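Polyketide biosynthesis cytochrome P450 PksS (Bacillus subtilis, PDB 4YZR) is a heme-dependent cytochrome P450 monooxygenase that acts on dihydrobacillaene in the biosynthesis of the antibiotic polyketide bacillaene. Local coordinates at residues D211-L216 against S233-L238. Numbering follows the deposited sequence.
Sequences DLISKL and SMLFLL. With HEM (protoporphyrin IX containing Fe), chain C.
Leu-216 and Leu-235 lie alongside each other, pointing opposite ways. Their methyls Leu-216 CD1 and Leu-235 CD2 lie 3.6 Å apart, the closest approach of the two segments. In Leu-235, CG stands beside the backbone N (chi1 -73°), and the branch reaches across to the other helix. Ile-213 comes at Leu-235 from the side, nearly perpendicular to it. Ile-213 CG1 lies 3.9 Å from Leu-235 CD2 and 4.0 Å from Leu-235 CD1. Leu-216 also faces Leu-238 tip to tip, CD1 to CD1 at 4.1 Å. Leu-212 CD2 comes to the same Leu-238 methyl at a similar distance. The contact is wholly apolar and buried. In the cytochrome P450 fold, 228-259 is the long helix I, which runs past the heme. Segments 212-216 and 233-238 run roughly antiparallel, their axes at 145° and 11.5 Å apart at the closest. Leu-238 serves both sides: CD1 faces the short helix, and CD2 lies 4.0 Å from CMD of the heme. Leu-237 CD2 touches the same heme methyl. Val-106 of helix 98-106 and Met-158 of helix 148-158 add further cover. Asp-211 caps the start of the short helix. Its OD2 accepts from Ser-214 N at 2.8 Å, from above the carboxylate plane, and OD1 takes Ser-214 OG on its syn side, tilted out of that plane. Arg-204 of helix 183-206 forms a salt bridge to OD2.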
loop_
_atom_site.group_PDB
_atom_site.type_symbol
_atom_site.label_atom_id
_atom_site.label_comp_id
_atom_site.label_asym_id
_atom_site.label_seq_id
_atom_site.Cartn_x
_atom_site.Cartn_y
_atom_site.Cartn_z
ATOM N N ASP A 211 -8.249 7.466 20.327
ATOM C CA ASP A 211 -7.458 7.467 19.072
ATOM C C ASP A 211 -6.478 6.318 19.167
ATOM O O ASP A 211 -6.157 5.744 20.246
ATOM C CB ASP A 211 -6.631 8.791 18.909
ATOM C CG ASP A 211 -5.630 8.942 20.014
ATOM O OD1 ASP A 211 -5.926 9.480 21.078
ATOM O OD2 ASP A 211 -4.458 8.532 19.942
ATOM N N LEU A 212 -5.865 5.996 18.065
ATOM C CA LEU A 212 -5.018 4.839 17.989
ATOM C C LEU A 212 -3.719 5.038 18.657
ATOM O O LEU A 212 -3.130 3.992 19.153
ATOM C CB LEU A 212 -4.861 4.446 16.511
ATOM C CG LEU A 212 -4.033 3.188 16.220
ATOM C CD1 LEU A 212 -4.681 2.033 16.906
ATOM C CD2 LEU A 212 -4.107 2.970 14.684
ATOM N N ILE A 213 -3.130 6.224 18.816
ATOM C CA ILE A 213 -1.911 6.365 19.518
ATOM C C ILE A 213 -2.194 6.021 21.004
ATOM O O ILE A 213 -1.457 5.196 21.633
ATOM C CB ILE A 213 -1.282 7.765 19.429
ATOM C CG1 ILE A 213 -0.897 7.981 17.954
ATOM C CG2 ILE A 213 -0.088 7.890 20.366
ATOM C CD1 ILE A 213 -0.452 9.359 17.696
ATOM N N SER A 214 -3.308 6.519 21.559
ATOM C CA SER A 214 -3.664 6.204 22.931
ATOM C C SER A 214 -3.860 4.710 23.052
ATOM O O SER A 214 -3.327 4.092 24.082
ATOM C CB SER A 214 -4.973 6.867 23.229
ATOM O OG SER A 214 -4.816 8.298 23.367
ATOM N N LYS A 215 -4.556 4.080 22.157
ATOM C CA LYS A 215 -4.835 2.655 22.249
ATOM C C LYS A 215 -3.522 1.845 22.169
ATOM O O LYS A 215 -3.380 0.813 22.888
ATOM C CB LYS A 215 -5.796 2.188 21.206
ATOM C CG LYS A 215 -7.246 2.667 21.361
ATOM C CD LYS A 215 -8.212 1.974 20.338
ATOM C CE LYS A 215 -8.093 0.418 20.398
ATOM N NZ LYS A 215 -9.109 -0.563 19.806
ATOM N N LEU A 216 -2.517 2.183 21.347
ATOM C CA LEU A 216 -1.243 1.460 21.254
ATOM C C LEU A 216 -0.440 1.643 22.511
ATOM O O LEU A 216 0.251 0.717 22.952
ATOM C CB LEU A 216 -0.445 1.882 20.026
ATOM C CG LEU A 216 -0.930 1.273 18.741
ATOM C CD1 LEU A 216 -0.304 2.000 17.571
ATOM C CD2 LEU A 216 -0.504 -0.187 18.681
ATOM N N SER A 233 8.286 2.911 15.769
ATOM C CA SER A 233 8.328 2.048 14.591
ATOM C C SER A 233 6.943 1.680 14.091
ATOM O O SER A 233 6.661 1.687 12.846
ATOM C CB SER A 233 9.114 0.710 14.862
ATOM O OG SER A 233 10.439 0.995 15.113
ATOM N N MET A 234 6.034 1.352 15.006
ATOM C CA MET A 234 4.729 0.916 14.683
ATOM C C MET A 234 3.945 2.065 14.060
ATOM O O MET A 234 3.266 1.896 13.053
ATOM C CB MET A 234 4.019 0.321 15.854
ATOM C CG MET A 234 2.711 -0.368 15.525
ATOM S SD MET A 234 2.843 -1.916 14.757
ATOM C CE MET A 234 3.341 -2.972 16.110
ATOM N N LEU A 235 3.988 3.232 14.706
ATOM C CA LEU A 235 3.206 4.381 14.194
ATOM C C LEU A 235 3.786 4.836 12.866
ATOM O O LEU A 235 3.031 5.217 11.950
ATOM C CB LEU A 235 3.245 5.487 15.210
ATOM C CG LEU A 235 2.376 5.152 16.410
ATOM C CD1 LEU A 235 2.649 6.232 17.464
ATOM C CD2 LEU A 235 0.926 5.088 16.075
ATOM N N PHE A 236 5.098 4.789 12.689
ATOM C CA PHE A 236 5.731 5.071 11.423
ATOM C C PHE A 236 5.150 4.164 10.314
ATOM O O PHE A 236 4.671 4.625 9.265
ATOM C CB PHE A 236 7.226 4.938 11.478
ATOM C CG PHE A 236 7.928 5.075 10.143
ATOM C CD1 PHE A 236 8.044 6.292 9.512
ATOM C CD2 PHE A 236 8.399 3.928 9.523
ATOM C CE1 PHE A 236 8.650 6.373 8.253
ATOM C CE2 PHE A 236 9.033 4.033 8.263
ATOM C CZ PHE A 236 9.087 5.231 7.657
ATOM N N LEU A 237 5.162 2.867 10.584
ATOM C CA LEU A 237 4.704 1.920 9.574
ATOM C C LEU A 237 3.233 2.141 9.211
ATOM O O LEU A 237 2.800 2.150 8.089
ATOM C CB LEU A 237 4.904 0.493 10.104
ATOM C CG LEU A 237 4.411 -0.597 9.117
ATOM C CD1 LEU A 237 5.016 -0.483 7.729
ATOM C CD2 LEU A 237 4.712 -1.880 9.939
ATOM N N LEU A 238 2.388 2.343 10.259
ATOM C CA LEU A 238 0.968 2.525 10.026
ATOM C C LEU A 238 0.627 3.795 9.222
ATOM O O LEU A 238 -0.202 3.844 8.324
ATOM C CB LEU A 238 0.209 2.572 11.330
ATOM C CG LEU A 238 0.187 1.254 12.115
ATOM C CD1 LEU A 238 -0.348 1.440 13.514
ATOM C CD2 LEU A 238 -0.597 0.150 11.432
HETATM C CHA HEM C . 1.668 -5.074 4.982
HETATM C CHB HEM C . -0.476 -3.812 0.840
HETATM C CHC HEM C . -2.995 -0.391 3.206
HETATM C CHD HEM C . -0.725 -1.579 7.262
HETATM C C1A HEM C . 1.329 -5.021 3.650
HETATM C C2A HEM C . 1.789 -5.897 2.563
HETATM C C3A HEM C . 1.244 -5.498 1.442
HETATM C C4A HEM C . 0.323 -4.406 1.768
HETATM C CMA HEM C . 1.509 -6.001 0.080
HETATM C CAA HEM C . 2.864 -6.979 2.726
HETATM C CBA HEM C . 4.213 -6.476 2.487
HETATM C CGA HEM C . 5.420 -7.507 2.567
HETATM O O1A HEM C . 6.527 -6.997 2.178
HETATM O O2A HEM C . 5.106 -8.585 2.913
HETATM C C1B HEM C . -1.343 -2.758 1.121
HETATM C C2B HEM C . -2.238 -2.134 0.203
HETATM C C3B HEM C . -2.959 -1.168 0.821
HETATM C C4B HEM C . -2.493 -1.194 2.208
HETATM C CMB HEM C . -2.308 -2.546 -1.195
HETATM C CAB HEM C . -3.975 -0.245 0.346
HETATM C CBB HEM C . -4.643 -0.475 -0.729
HETATM C C1C HEM C . -2.663 -0.398 4.535
HETATM C C2C HEM C . -3.150 0.424 5.572
HETATM C C3C HEM C . -2.497 0.087 6.759
HETATM C C4C HEM C . -1.566 -0.936 6.403
HETATM C CMC HEM C . -4.312 1.356 5.352
HETATM C CAC HEM C . -2.669 0.645 8.090
HETATM C CBC HEM C . -3.068 1.843 8.317
HETATM C C1D HEM C . 0.144 -2.618 7.027
HETATM C C2D HEM C . 1.038 -3.183 8.008
HETATM C C3D HEM C . 1.694 -4.188 7.357
HETATM C C4D HEM C . 1.193 -4.244 5.969
HETATM C CMD HEM C . 1.143 -2.807 9.470
HETATM C CAD HEM C . 2.716 -5.140 7.923
HETATM C CBD HEM C . 2.100 -6.384 8.482
HETATM C CGD HEM C . 3.082 -7.368 9.189
HETATM O O1D HEM C . 4.281 -7.212 8.929
HETATM O O2D HEM C . 2.552 -8.246 9.897
HETATM N NA HEM C . 0.380 -4.209 3.118
HETATM N NB HEM C . -1.570 -2.183 2.350
HETATM N NC HEM C . -1.718 -1.232 5.066
HETATM N ND HEM C . 0.255 -3.234 5.804
HETATM FE FE HEM C . -0.704 -2.764 4.113
#